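Local structure of pesticidial crystal protein CRY2AA (1I5P) at residues 95-100 / 245-250; 39-44 / 48-53; 52-57 / 253-258; 225-230 / 514-519. The protein promotes colloid-osmotic lysis by binding to midgut epithelial cells of dipteran and lepidopteran larvae. One frame throughout, in Å; residues are numbered along the deposited sequence.

From the N terminus, interaction 2 closes first, a short local turn between helix 31-44 and the loop leading into helix 53-65. Interaction 3 begins where that contact ends, sharing Pro52 and Val53, and closes a mostly helical loop of nearly two hundred residues onto helix 238-259. Interaction 1 is nested inside it and uses the same helix, while its other segment on helix 88-101 meets interaction 2 through the salt bridge of Glu96 with Lys42. Interaction 4 crosses both 1 and 3: it starts on helix 202-232 and ends in the 514-519 loop, tying the helical domain to the C-terminal beta domain.

Interaction 1 (95-100 / 245-250); sequences RETEQF and RTYMFL
Within the N-terminal helical bundle of this delta-endotoxin, the segments 95-100 and 245-250 of helices 88-101 and 238-259 run nearly antiparallel, and Phe100 and Tyr247 bridge them with an offset stack. The two rings are almost parallel, their planes 10° apart and their centroids separated by 4.2 Å. Each side chain has CG anti to its own backbone N (chi1 -179° for Phe100, -167° for Tyr247), which sends the rings across the gap from opposite helices so that the two side chains overlap while pointing in opposite directions. The outer end of Phe100 therefore reaches the root of its partner, with Phe100 CE2 3.5 Å from Tyr247 CB, while Phe100 CB lies over the tyrosine face. The stack bridges segment axes that approach to 12.1 Å. One turn earlier on helix 88-101, Thr97 OG1 meets the Tyr247 ring at its edge, near the ring plane, and lies 2.8 Å from Tyr247 OH. Thr97 OG1 also hydrogen-bonds to Ile93 O in its own helix. Glu96 pairs with Lys42, and Met248 and Thr97 both touch helix 170-193.

Interaction 2 (39-44 / 48-53); sequences MEWKRT and LYVAPV
Lys42 NZ is gripped by several groups: it donates a 2.8 Å hydrogen bond to Val50 O, forms a salt bridge with Glu96 and bonds to Ser47 OG. The approach to Val50 O is from above the carbonyl plane, 57° out of it, with a C=O...N angle of 121°. Lys42 starts with CG anti to the backbone N and bends at chi2 (58°), then extends toward the loop. Along the way its methylenes run across the Pro52 ring, Lys42 CG lying 3.7 Å from Pro52 CD, so the aliphatic part packs on the proline while the ammonium group continues to the carbonyl and carboxylate. These oxygens would be expected to favour the charged amine. Beside it, the indole of Trp41 meets Val50 at its edge, with Trp41 CH2 3.9 Å from Val50 CB in the ring plane. The pyrrole side of the same indole turns elsewhere, NE1 donating to Tyr417 O. Where helix 31-44 ends, the chain thus folds back on itself through a short connection before helix 53-65 begins. The returning loop lies between neighbours: Leu48 and Val50 touch helix 238-259, and Tyr49 and Ala51 touch helix 88-101.

Interaction 3 (52-57 / 253-258); sequences PVVGTV and FEYVSI
The polar part of this contact is a single hydroxyl: Tyr255 OH donates a weak hydrogen bond to Val54 O, 2.7 Å away. This carbonyl lies in helix 53-65 and also accepts from Ser58 OG, while the phenol has a further weak bond with Gln179 on helix 170-193. Tyr255 CG is anti to its carbonyl carbon (chi1 -56°), and although its CB does not point straight at the other helix, the long ring carries the hydroxyl across to it. Helices 53-65 and 238-259 run almost parallel here, at 13° with their short segment axes 10.8 Å apart, and this one tyrosine spans the interval between them in the alpha-helical bundle of the toxin. The apolar part is made by two valines on successive turns, both crossed by the tyrosine at about a right angle. Val57 presents CG1, anti to the backbone N (chi1 176°), with Val57 CG1 3.6 Å from Tyr255 CE2. Val54 CB and Val57 CB each lie 3.5 Å from Tyr255 OH, so the hydroxyl is flanked by hydrocarbon as well as by the carbonyl. Around them, Ser58 and Leu61 also touch Tyr255, and Val57 packs against Leu77 and Ile80 of helix 74-81.

Interaction 4 (225-230 / 514-519); sequences NTYQTA and EKFGNQ
Tyr227 on helix 202-232 is the first residue of its segment to touch the 514-519 loop, meeting the Phe516 ring at Tyr227 CE2 to Phe516 CE2, 3.5 Å. The two side chains lie across each other; their ring planes are 65° apart and the centroids 5.5 Å apart, an oblique meeting of two aromatic groups. With CG anti to the backbone N (chi1 175°), the tyrosine ring comes up against Phe516 by its CE2-CD2 side, and a water in its plane at the edge lies 2.8 Å from Tyr227 OH. The same water donates to Glu514 OE2, also at 2.8 Å, linking the phenol to the loop; that carboxylate oxygen further accepts from Trp293 NE1. The contact joins the helical N-terminal domain to the C-terminal beta domain, where the loop connects strands 510-513 and 522-525. Next along the helix, Gln228 passes the Phe516 ring at a slant, its chain extended beyond CG: Gln228 CG and Gln228 NE2 are each 3.8 Å from Phe516 CE1, with the amide turned 54° from the ring plane. Both partners lie on the same side of the Phe516 ring plane, Tyr227 near its CE2 and CD2, Gln228 near its CE1 and CZ. The backbone N of Phe516 bonds to Asp582, and Phe249 of helix 238-259 touches its ring.

Interaction 1 (95-100 / 245-250)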
loop_
_atom_site.group_PDB
_atom_site.type_symbol
_atom_site.label_atom_id
_atom_site.label_comp_id
_atom_site.label_asym_id
_atom_site.label_seq_id
_atom_site.Cartn_x
_atom_site.Cartn_y
_atom_site.Cartn_z
ATOM N N ARG A 95 16.604 4.945 -15.467
ATOM C CA ARG A 95 16.159 5.611 -16.674
ATOM C C ARG A 95 14.663 5.847 -16.745
ATOM O O ARG A 95 14.222 6.878 -17.253
ATOM C CB ARG A 95 16.672 4.847 -17.890
ATOM C CG ARG A 95 18.205 4.829 -17.923
ATOM C CD ARG A 95 18.763 6.169 -17.414
ATOM N NE ARG A 95 20.198 6.350 -17.610
ATOM C CZ ARG A 95 20.739 6.980 -18.649
ATOM N NH1 ARG A 95 19.967 7.493 -19.595
ATOM N NH2 ARG A 95 22.055 7.116 -18.734
ATOM N N GLU A 96 13.869 4.912 -16.238
ATOM C CA GLU A 96 12.428 5.126 -16.263
ATOM C C GLU A 96 12.058 6.158 -15.204
ATOM O O GLU A 96 11.051 6.849 -15.330
ATOM C CB GLU A 96 11.672 3.818 -16.026
ATOM C CG GLU A 96 11.877 2.798 -17.137
ATOM C CD GLU A 96 10.706 1.847 -17.288
ATOM O OE1 GLU A 96 9.615 2.311 -17.668
ATOM O OE2 GLU A 96 10.879 0.636 -17.029
ATOM N N THR A 97 12.870 6.256 -14.155
ATOM C CA THR A 97 12.623 7.234 -13.107
ATOM C C THR A 97 12.940 8.611 -13.690
ATOM O O THR A 97 12.239 9.588 -13.424
ATOM C CB THR A 97 13.517 6.982 -11.877
ATOM O OG1 THR A 97 13.233 5.682 -11.343
ATOM C CG2 THR A 97 13.261 8.031 -10.800
ATOM N N GLU A 98 14.002 8.677 -14.493
ATOM C CA GLU A 98 14.393 9.929 -15.132
ATOM C C GLU A 98 13.268 10.389 -16.044
ATOM O O GLU A 98 12.926 11.570 -16.077
ATOM C CB GLU A 98 15.672 9.748 -15.963
ATOM C CG GLU A 98 16.954 9.752 -15.150
ATOM C CD GLU A 98 18.215 9.733 -16.008
ATOM O OE1 GLU A 98 19.288 10.092 -15.483
ATOM O OE2 GLU A 98 18.146 9.357 -17.200
ATOM N N GLN A 99 12.693 9.451 -16.785
ATOM C CA GLN A 99 11.613 9.789 -17.691
ATOM C C GLN A 99 10.363 10.216 -16.928
ATOM O O GLN A 99 9.688 11.169 -17.315
ATOM C CB GLN A 99 11.296 8.602 -18.606
ATOM C CG GLN A 99 10.295 8.920 -19.718
ATOM C CD GLN A 99 10.373 7.930 -20.867
ATOM O OE1 GLN A 99 11.203 7.022 -20.858
ATOM N NE2 GLN A 99 9.510 8.102 -21.865
ATOM N N PHE A 100 10.063 9.516 -15.836
ATOM C CA PHE A 100 8.889 9.828 -15.027
ATOM C C PHE A 100 8.973 11.207 -14.376
ATOM O O PHE A 100 8.017 11.974 -14.420
ATOM C CB PHE A 100 8.690 8.777 -13.927
ATOM C CG PHE A 100 7.471 9.023 -13.071
ATOM C CD1 PHE A 100 6.194 8.801 -13.577
ATOM C CD2 PHE A 100 7.598 9.502 -11.770
ATOM C CE1 PHE A 100 5.061 9.049 -12.805
ATOM C CE2 PHE A 100 6.470 9.757 -10.984
ATOM C CZ PHE A 100 5.196 9.529 -11.507
ATOM N N ARG A 245 2.897 9.672 -6.158
ATOM C CA ARG A 245 2.880 8.875 -4.934
ATOM C C ARG A 245 2.990 7.390 -5.251
ATOM O O ARG A 245 3.774 6.670 -4.635
ATOM C CB ARG A 245 1.591 9.127 -4.141
ATOM C CG ARG A 245 1.416 8.201 -2.937
ATOM C CD ARG A 245 0.153 8.529 -2.159
ATOM N NE ARG A 245 -0.058 7.600 -1.053
ATOM C CZ ARG A 245 -0.374 6.316 -1.200
ATOM N NH1 ARG A 245 -0.526 5.793 -2.409
ATOM N NH2 ARG A 245 -0.531 5.550 -0.130
ATOM N N THR A 246 2.194 6.941 -6.214
ATOM C CA THR A 246 2.205 5.544 -6.613
ATOM C C THR A 246 3.594 5.119 -7.046
ATOM O O THR A 246 4.102 4.085 -6.602
ATOM C CB THR A 246 1.221 5.291 -7.766
ATOM O OG1 THR A 246 -0.119 5.394 -7.267
ATOM C CG2 THR A 246 1.438 3.915 -8.374
ATOM N N TYR A 247 4.208 5.925 -7.906
ATOM C CA TYR A 247 5.539 5.626 -8.401
ATOM C C TYR A 247 6.516 5.423 -7.242
ATOM O O TYR A 247 7.239 4.428 -7.197
ATOM C CB TYR A 247 6.044 6.754 -9.310
ATOM C CG TYR A 247 7.275 6.359 -10.090
ATOM C CD1 TYR A 247 7.177 5.883 -11.403
ATOM C CD2 TYR A 247 8.535 6.388 -9.493
ATOM C CE1 TYR A 247 8.307 5.441 -12.096
ATOM C CE2 TYR A 247 9.667 5.947 -10.174
ATOM C CZ TYR A 247 9.545 5.474 -11.471
ATOM O OH TYR A 247 10.666 5.002 -12.125
ATOM N N MET A 248 6.533 6.361 -6.299
ATOM C CA MET A 248 7.432 6.269 -5.146
ATOM C C MET A 248 7.044 5.175 -4.150
ATOM O O MET A 248 7.907 4.566 -3.516
ATOM C CB MET A 248 7.510 7.620 -4.431
ATOM C CG MET A 248 8.237 8.706 -5.233
ATOM S SD MET A 248 9.954 8.256 -5.619
ATOM C CE MET A 248 10.244 9.191 -7.149
ATOM N N PHE A 249 5.752 4.909 -4.007
ATOM C CA PHE A 249 5.341 3.865 -3.077
ATOM C C PHE A 249 5.731 2.482 -3.606
ATOM O O PHE A 249 6.114 1.604 -2.839
ATOM C CB PHE A 249 3.838 3.950 -2.810
ATOM C CG PHE A 249 3.503 4.698 -1.548
ATOM C CD1 PHE A 249 3.719 6.071 -1.458
ATOM C CD2 PHE A 249 3.029 4.021 -0.427
ATOM C CE1 PHE A 249 3.470 6.760 -0.276
ATOM C CE2 PHE A 249 2.774 4.699 0.767
ATOM C CZ PHE A 249 2.997 6.073 0.844
ATOM N N LEU A 250 5.660 2.296 -4.919
ATOM C CA LEU A 250 6.024 1.013 -5.513
ATOM C C LEU A 250 7.537 0.830 -5.611
ATOM O O LEU A 250 8.047 -0.279 -5.441
ATOM C CB LEU A 250 5.411 0.883 -6.907
ATOM C CG LEU A 250 3.912 0.568 -6.961
ATOM C CD1 LEU A 250 3.429 0.616 -8.401
ATOM C CD2 LEU A 250 3.661 -0.805 -6.356
#

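Interaction 2 (39-44 / 48-53)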
loop_
_atom_site.group_PDB
_atom_site.type_symbol
_atom_site.label_atom_id
_atom_site.label_comp_id
_atom_site.label_asym_id
_atom_site.label_seq_id
_atom_site.Cartn_x
_atom_site.Cartn_y
_atom_site.Cartn_z
ATOM N N MET A 39 5.556 -8.673 -15.320
ATOM C CA MET A 39 6.130 -8.471 -16.647
ATOM C C MET A 39 5.008 -8.228 -17.649
ATOM O O MET A 39 5.117 -7.354 -18.502
ATOM C CB MET A 39 6.952 -9.686 -17.099
ATOM C CG MET A 39 8.407 -9.673 -16.647
ATOM S SD MET A 39 9.337 -11.102 -17.249
ATOM C CE MET A 39 10.071 -10.433 -18.764
ATOM N N GLU A 40 3.932 -9.002 -17.550
ATOM C CA GLU A 40 2.814 -8.824 -18.466
ATOM C C GLU A 40 2.137 -7.490 -18.207
ATOM O O GLU A 40 1.712 -6.806 -19.132
ATOM C CB GLU A 40 1.805 -9.958 -18.310
ATOM C CG GLU A 40 2.142 -11.148 -19.170
ATOM C CD GLU A 40 2.215 -10.773 -20.639
ATOM O OE1 GLU A 40 1.137 -10.614 -21.254
ATOM O OE2 GLU A 40 3.341 -10.633 -21.174
ATOM N N TRP A 41 2.033 -7.133 -16.935
ATOM C CA TRP A 41 1.439 -5.865 -16.539
ATOM C C TRP A 41 2.211 -4.749 -17.247
ATOM O O TRP A 41 1.626 -3.847 -17.851
ATOM C CB TRP A 41 1.551 -5.706 -15.018
ATOM C CG TRP A 41 1.235 -4.333 -14.487
ATOM C CD1 TRP A 41 -0.003 -3.800 -14.268
ATOM C CD2 TRP A 41 2.180 -3.345 -14.050
ATOM N NE1 TRP A 41 0.111 -2.543 -13.712
ATOM C CE2 TRP A 41 1.439 -2.242 -13.569
ATOM C CE3 TRP A 41 3.579 -3.287 -14.013
ATOM C CZ2 TRP A 41 2.054 -1.095 -13.058
ATOM C CZ3 TRP A 41 4.192 -2.145 -13.502
ATOM C CH2 TRP A 41 3.426 -1.065 -13.030
ATOM N N LYS A 42 3.534 -4.827 -17.186
ATOM C CA LYS A 42 4.376 -3.815 -17.812
ATOM C C LYS A 42 4.102 -3.680 -19.299
ATOM O O LYS A 42 3.959 -2.572 -19.820
ATOM C CB LYS A 42 5.853 -4.153 -17.607
ATOM C CG LYS A 42 6.805 -3.116 -18.181
ATOM C CD LYS A 42 6.539 -1.750 -17.572
ATOM C CE LYS A 42 7.709 -0.808 -17.762
ATOM N NZ LYS A 42 7.421 0.488 -17.104
ATOM N N ARG A 43 4.018 -4.819 -19.972
ATOM C CA ARG A 43 3.792 -4.865 -21.408
ATOM C C ARG A 43 2.446 -4.350 -21.897
ATOM O O ARG A 43 2.378 -3.621 -22.882
ATOM C CB ARG A 43 3.977 -6.304 -21.904
ATOM C CG ARG A 43 3.787 -6.489 -23.408
ATOM C CD ARG A 43 3.942 -7.953 -23.821
ATOM N NE ARG A 43 2.789 -8.790 -23.477
ATOM C CZ ARG A 43 1.666 -8.859 -24.191
ATOM N NH1 ARG A 43 1.530 -8.139 -25.298
ATOM N NH2 ARG A 43 0.683 -9.668 -23.814
ATOM N N THR A 44 1.378 -4.726 -21.204
ATOM C CA THR A 44 0.026 -4.365 -21.621
ATOM C C THR A 44 -0.724 -3.321 -20.806
ATOM O O THR A 44 -1.693 -2.738 -21.294
ATOM C CB THR A 44 -0.870 -5.609 -21.630
ATOM O OG1 THR A 44 -1.161 -5.976 -20.275
ATOM C CG2 THR A 44 -0.167 -6.779 -22.317
ATOM N N LEU A 48 3.462 3.130 -14.501
ATOM C CA LEU A 48 3.716 4.568 -14.419
ATOM C C LEU A 48 5.181 4.753 -14.744
ATOM O O LEU A 48 5.845 5.575 -14.135
ATOM C CB LEU A 48 3.434 5.074 -13.007
ATOM C CG LEU A 48 1.979 5.294 -12.611
ATOM C CD1 LEU A 48 1.186 3.989 -12.703
ATOM C CD2 LEU A 48 1.963 5.860 -11.203
ATOM N N TYR A 49 5.661 3.977 -15.712
ATOM C CA TYR A 49 7.069 3.967 -16.096
ATOM C C TYR A 49 7.761 3.227 -14.959
ATOM O O TYR A 49 8.977 3.281 -14.791
ATOM C CB TYR A 49 7.630 5.387 -16.258
ATOM C CG TYR A 49 7.414 5.941 -17.650
ATOM C CD1 TYR A 49 6.286 6.699 -17.955
ATOM C CD2 TYR A 49 8.298 5.631 -18.682
ATOM C CE1 TYR A 49 6.039 7.132 -19.257
ATOM C CE2 TYR A 49 8.058 6.054 -19.987
ATOM C CZ TYR A 49 6.931 6.798 -20.270
ATOM O OH TYR A 49 6.687 7.186 -21.571
ATOM N N VAL A 50 6.945 2.533 -14.172
ATOM C CA VAL A 50 7.443 1.749 -13.052
ATOM C C VAL A 50 8.053 0.470 -13.610
ATOM O O VAL A 50 7.449 -0.205 -14.440
ATOM C CB VAL A 50 6.303 1.358 -12.068
ATOM C CG1 VAL A 50 6.830 0.380 -11.012
ATOM C CG2 VAL A 50 5.745 2.598 -11.395
ATOM N N ALA A 51 9.263 0.155 -13.164
ATOM C CA ALA A 51 9.951 -1.053 -13.600
ATOM C C ALA A 51 9.297 -2.223 -12.876
ATOM O O ALA A 51 9.262 -2.254 -11.646
ATOM C CB ALA A 51 11.427 -0.968 -13.240
ATOM N N PRO A 52 8.756 -3.193 -13.628
ATOM C CA PRO A 52 8.097 -4.367 -13.048
ATOM C C PRO A 52 8.895 -5.118 -11.983
ATOM O O PRO A 52 8.307 -5.719 -11.084
ATOM C CB PRO A 52 7.813 -5.241 -14.269
ATOM C CG PRO A 52 8.887 -4.820 -15.249
ATOM C CD PRO A 52 8.830 -3.327 -15.091
ATOM N N VAL A 53 10.223 -5.098 -12.077
ATOM C CA VAL A 53 11.040 -5.790 -11.090
ATOM C C VAL A 53 10.751 -5.313 -9.659
ATOM O O VAL A 53 10.885 -6.083 -8.703
ATOM C CB VAL A 53 12.550 -5.606 -11.380
ATOM C CG1 VAL A 53 12.958 -4.157 -11.154
ATOM C CG2 VAL A 53 13.363 -6.537 -10.500
#

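Interaction 3 (52-57 / 253-258)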
loop_
_atom_site.group_PDB
_atom_site.type_symbol
_atom_site.label_atom_id
_atom_site.label_comp_id
_atom_site.label_asym_id
_atom_site.label_seq_id
_atom_site.Cartn_x
_atom_site.Cartn_y
_atom_site.Cartn_z
ATOM N N PRO A 52 8.756 -3.193 -13.628
ATOM C CA PRO A 52 8.097 -4.367 -13.048
ATOM C C PRO A 52 8.895 -5.118 -11.983
ATOM O O PRO A 52 8.307 -5.719 -11.084
ATOM C CB PRO A 52 7.813 -5.241 -14.269
ATOM C CG PRO A 52 8.887 -4.820 -15.249
ATOM C CD PRO A 52 8.830 -3.327 -15.091
ATOM N N VAL A 53 10.223 -5.098 -12.077
ATOM C CA VAL A 53 11.040 -5.790 -11.090
ATOM C C VAL A 53 10.751 -5.313 -9.659
ATOM O O VAL A 53 10.885 -6.083 -8.703
ATOM C CB VAL A 53 12.550 -5.606 -11.380
ATOM C CG1 VAL A 53 12.958 -4.157 -11.154
ATOM C CG2 VAL A 53 13.363 -6.537 -10.500
ATOM N N VAL A 54 10.353 -4.053 -9.503
ATOM C CA VAL A 54 10.082 -3.540 -8.159
ATOM C C VAL A 54 8.940 -4.334 -7.536
ATOM O O VAL A 54 8.948 -4.615 -6.334
ATOM C CB VAL A 54 9.731 -2.020 -8.168
ATOM C CG1 VAL A 54 10.832 -1.238 -8.877
ATOM C CG2 VAL A 54 8.383 -1.783 -8.835
ATOM N N GLY A 55 7.974 -4.712 -8.367
ATOM C CA GLY A 55 6.845 -5.486 -7.894
ATOM C C GLY A 55 7.273 -6.887 -7.500
ATOM O O GLY A 55 6.813 -7.424 -6.495
ATOM N N THR A 56 8.162 -7.476 -8.293
ATOM C CA THR A 56 8.659 -8.813 -8.003
ATOM C C THR A 56 9.456 -8.813 -6.700
ATOM O O THR A 56 9.254 -9.673 -5.838
ATOM C CB THR A 56 9.576 -9.335 -9.130
ATOM O OG1 THR A 56 8.870 -9.309 -10.376
ATOM C CG2 THR A 56 10.006 -10.769 -8.842
ATOM N N VAL A 57 10.356 -7.846 -6.556
ATOM C CA VAL A 57 11.182 -7.763 -5.355
ATOM C C VAL A 57 10.344 -7.578 -4.094
ATOM O O VAL A 57 10.562 -8.260 -3.094
ATOM C CB VAL A 57 12.204 -6.607 -5.447
ATOM C CG1 VAL A 57 12.981 -6.493 -4.138
ATOM C CG2 VAL A 57 13.164 -6.851 -6.603
ATOM N N PHE A 253 8.587 3.032 -0.941
ATOM C CA PHE A 253 7.955 2.755 0.341
ATOM C C PHE A 253 7.423 1.372 0.648
ATOM O O PHE A 253 7.182 1.053 1.817
ATOM C CB PHE A 253 6.930 3.850 0.626
ATOM C CG PHE A 253 7.556 5.207 0.687
ATOM C CD1 PHE A 253 7.466 6.080 -0.390
ATOM C CD2 PHE A 253 8.373 5.552 1.764
ATOM C CE1 PHE A 253 8.187 7.273 -0.402
ATOM C CE2 PHE A 253 9.095 6.734 1.762
ATOM C CZ PHE A 253 9.006 7.597 0.677
ATOM N N GLU A 254 7.250 0.544 -0.375
ATOM C CA GLU A 254 6.820 -0.826 -0.130
ATOM C C GLU A 254 7.985 -1.445 0.629
ATOM O O GLU A 254 7.804 -2.262 1.527
ATOM C CB GLU A 254 6.611 -1.568 -1.447
ATOM C CG GLU A 254 5.171 -1.590 -1.896
ATOM C CD GLU A 254 4.278 -2.344 -0.925
ATOM O OE1 GLU A 254 3.208 -1.806 -0.570
ATOM O OE2 GLU A 254 4.645 -3.473 -0.520
ATOM N N TYR A 255 9.192 -1.020 0.266
ATOM C CA TYR A 255 10.405 -1.517 0.905
ATOM C C TYR A 255 10.571 -0.926 2.293
ATOM O O TYR A 255 10.878 -1.639 3.243
ATOM C CB TYR A 255 11.622 -1.185 0.040
ATOM C CG TYR A 255 11.494 -1.723 -1.365
ATOM C CD1 TYR A 255 11.533 -0.874 -2.471
ATOM C CD2 TYR A 255 11.310 -3.087 -1.587
ATOM C CE1 TYR A 255 11.385 -1.378 -3.770
ATOM C CE2 TYR A 255 11.165 -3.598 -2.874
ATOM C CZ TYR A 255 11.203 -2.746 -3.957
ATOM O OH TYR A 255 11.062 -3.272 -5.220
ATOM N N VAL A 256 10.374 0.378 2.420
ATOM C CA VAL A 256 10.509 1.001 3.725
ATOM C C VAL A 256 9.579 0.307 4.716
ATOM O O VAL A 256 9.951 0.080 5.866
ATOM C CB VAL A 256 10.165 2.497 3.673
ATOM C CG1 VAL A 256 10.296 3.099 5.062
ATOM C CG2 VAL A 256 11.098 3.213 2.699
ATOM N N SER A 257 8.379 -0.040 4.255
ATOM C CA SER A 257 7.384 -0.714 5.094
ATOM C C SER A 257 7.763 -2.147 5.473
ATOM O O SER A 257 7.298 -2.668 6.491
ATOM C CB SER A 257 6.032 -0.737 4.392
ATOM O OG SER A 257 5.461 0.561 4.348
ATOM N N ILE A 258 8.588 -2.798 4.657
ATOM C CA ILE A 258 8.976 -4.157 4.992
ATOM C C ILE A 258 10.241 -4.196 5.849
ATOM O O ILE A 258 10.423 -5.127 6.634
ATOM C CB ILE A 258 9.172 -5.032 3.725
ATOM C CG1 ILE A 258 9.115 -6.512 4.110
ATOM C CG2 ILE A 258 10.505 -4.710 3.060
ATOM C CD1 ILE A 258 7.757 -6.972 4.617
#

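Interaction 4 (225-230 / 514-519)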
loop_
_atom_site.group_PDB
_atom_site.type_symbol
_atom_site.label_atom_id
_atom_site.label_comp_id
_atom_site.label_asym_id
_atom_site.label_seq_id
_atom_site.Cartn_x
_atom_site.Cartn_y
_atom_site.Cartn_z
ATOM N N ASN A 225 12.171 11.335 4.431
ATOM C CA ASN A 225 12.516 12.747 4.326
ATOM C C ASN A 225 12.690 13.199 2.875
ATOM O O ASN A 225 12.214 14.265 2.497
ATOM C CB ASN A 225 13.790 13.048 5.122
ATOM C CG ASN A 225 13.607 12.847 6.623
ATOM O OD1 ASN A 225 12.487 12.858 7.132
ATOM N ND2 ASN A 225 14.718 12.686 7.341
ATOM N N THR A 226 13.365 12.393 2.062
ATOM C CA THR A 226 13.577 12.755 0.661
ATOM C C THR A 226 12.245 12.922 -0.064
ATOM O O THR A 226 12.033 13.892 -0.794
ATOM C CB THR A 226 14.422 11.688 -0.073
ATOM O OG1 THR A 226 15.703 11.578 0.557
ATOM C CG2 THR A 226 14.626 12.070 -1.538
ATOM N N TYR A 227 11.346 11.969 0.143
ATOM C CA TYR A 227 10.046 12.017 -0.502
ATOM C C TYR A 227 9.188 13.171 0.006
ATOM O O TYR A 227 8.565 13.875 -0.786
ATOM C CB TYR A 227 9.307 10.703 -0.283
ATOM C CG TYR A 227 7.894 10.707 -0.820
ATOM C CD1 TYR A 227 7.643 10.529 -2.177
ATOM C CD2 TYR A 227 6.808 10.874 0.035
ATOM C CE1 TYR A 227 6.344 10.510 -2.671
ATOM C CE2 TYR A 227 5.504 10.861 -0.450
ATOM C CZ TYR A 227 5.279 10.674 -1.802
ATOM O OH TYR A 227 3.987 10.648 -2.272
ATOM N N GLN A 228 9.151 13.362 1.323
ATOM C CA GLN A 228 8.343 14.442 1.902
ATOM C C GLN A 228 8.765 15.812 1.405
ATOM O O GLN A 228 7.922 16.659 1.133
ATOM C CB GLN A 228 8.399 14.420 3.436
ATOM C CG GLN A 228 7.472 13.396 4.064
ATOM C CD GLN A 228 7.219 13.660 5.545
ATOM O OE1 GLN A 228 8.119 13.537 6.374
ATOM N NE2 GLN A 228 5.985 14.022 5.879
ATOM N N THR A 229 10.069 16.035 1.297
ATOM C CA THR A 229 10.565 17.318 0.812
ATOM C C THR A 229 10.053 17.580 -0.608
ATOM O O THR A 229 9.601 18.681 -0.931
ATOM C CB THR A 229 12.111 17.351 0.805
ATOM O OG1 THR A 229 12.594 17.270 2.151
ATOM C CG2 THR A 229 12.622 18.635 0.162
ATOM N N ALA A 230 10.119 16.555 -1.449
ATOM C CA ALA A 230 9.672 16.677 -2.834
ATOM C C ALA A 230 8.163 16.842 -2.927
ATOM O O ALA A 230 7.663 17.637 -3.726
ATOM C CB ALA A 230 10.103 15.451 -3.628
ATOM N N GLU A 514 -1.668 9.469 7.284
ATOM C CA GLU A 514 -0.718 8.968 6.296
ATOM C C GLU A 514 0.602 8.454 6.887
ATOM O O GLU A 514 1.167 9.066 7.799
ATOM C CB GLU A 514 -0.446 10.085 5.278
ATOM C CG GLU A 514 0.778 9.882 4.410
ATOM C CD GLU A 514 0.858 10.881 3.267
ATOM O OE1 GLU A 514 0.967 12.097 3.538
ATOM O OE2 GLU A 514 0.818 10.448 2.096
ATOM N N LYS A 515 1.072 7.317 6.368
ATOM C CA LYS A 515 2.340 6.717 6.791
ATOM C C LYS A 515 3.104 6.235 5.561
ATOM O O LYS A 515 2.502 5.879 4.554
ATOM C CB LYS A 515 2.097 5.543 7.746
ATOM C CG LYS A 515 1.529 5.963 9.092
ATOM C CD LYS A 515 2.496 6.890 9.811
ATOM C CE LYS A 515 1.851 7.518 11.038
ATOM N NZ LYS A 515 0.693 8.376 10.660
ATOM N N PHE A 516 4.430 6.221 5.641
ATOM C CA PHE A 516 5.239 5.798 4.502
ATOM C C PHE A 516 5.905 4.440 4.678
ATOM O O PHE A 516 6.204 3.767 3.694
ATOM C CB PHE A 516 6.296 6.864 4.188
ATOM C CG PHE A 516 5.724 8.243 4.017
ATOM C CD1 PHE A 516 5.811 9.177 5.044
ATOM C CD2 PHE A 516 5.061 8.594 2.846
ATOM C CE1 PHE A 516 5.244 10.445 4.911
ATOM C CE2 PHE A 516 4.487 9.862 2.703
ATOM C CZ PHE A 516 4.580 10.787 3.739
ATOM N N GLY A 517 6.138 4.038 5.925
ATOM C CA GLY A 517 6.762 2.747 6.170
ATOM C C GLY A 517 5.992 1.937 7.195
ATOM O O GLY A 517 6.588 1.265 8.035
ATOM N N ASN A 518 4.664 1.988 7.118
ATOM C CA ASN A 518 3.804 1.292 8.071
ATOM C C ASN A 518 2.808 0.320 7.428
ATOM O O ASN A 518 1.826 -0.076 8.063
ATOM C CB ASN A 518 3.039 2.339 8.889
ATOM C CG ASN A 518 2.221 1.734 10.012
ATOM O OD1 ASN A 518 2.755 1.058 10.890
ATOM N ND2 ASN A 518 0.913 1.979 9.991
ATOM N N GLN A 519 3.063 -0.075 6.183
ATOM C CA GLN A 519 2.166 -0.984 5.460
ATOM C C GLN A 519 0.744 -0.429 5.458
ATOM O O GLN A 519 -0.228 -1.165 5.605
ATOM C CB GLN A 519 2.173 -2.380 6.091
ATOM C CG GLN A 519 3.526 -3.084 6.079
ATOM C CD GLN A 519 3.983 -3.503 4.688
ATOM O OE1 GLN A 519 5.059 -4.083 4.532
ATOM N NE2 GLN A 519 3.168 -3.219 3.676
HETATM O O HOH W 1 2.022 10.915 -0.360
#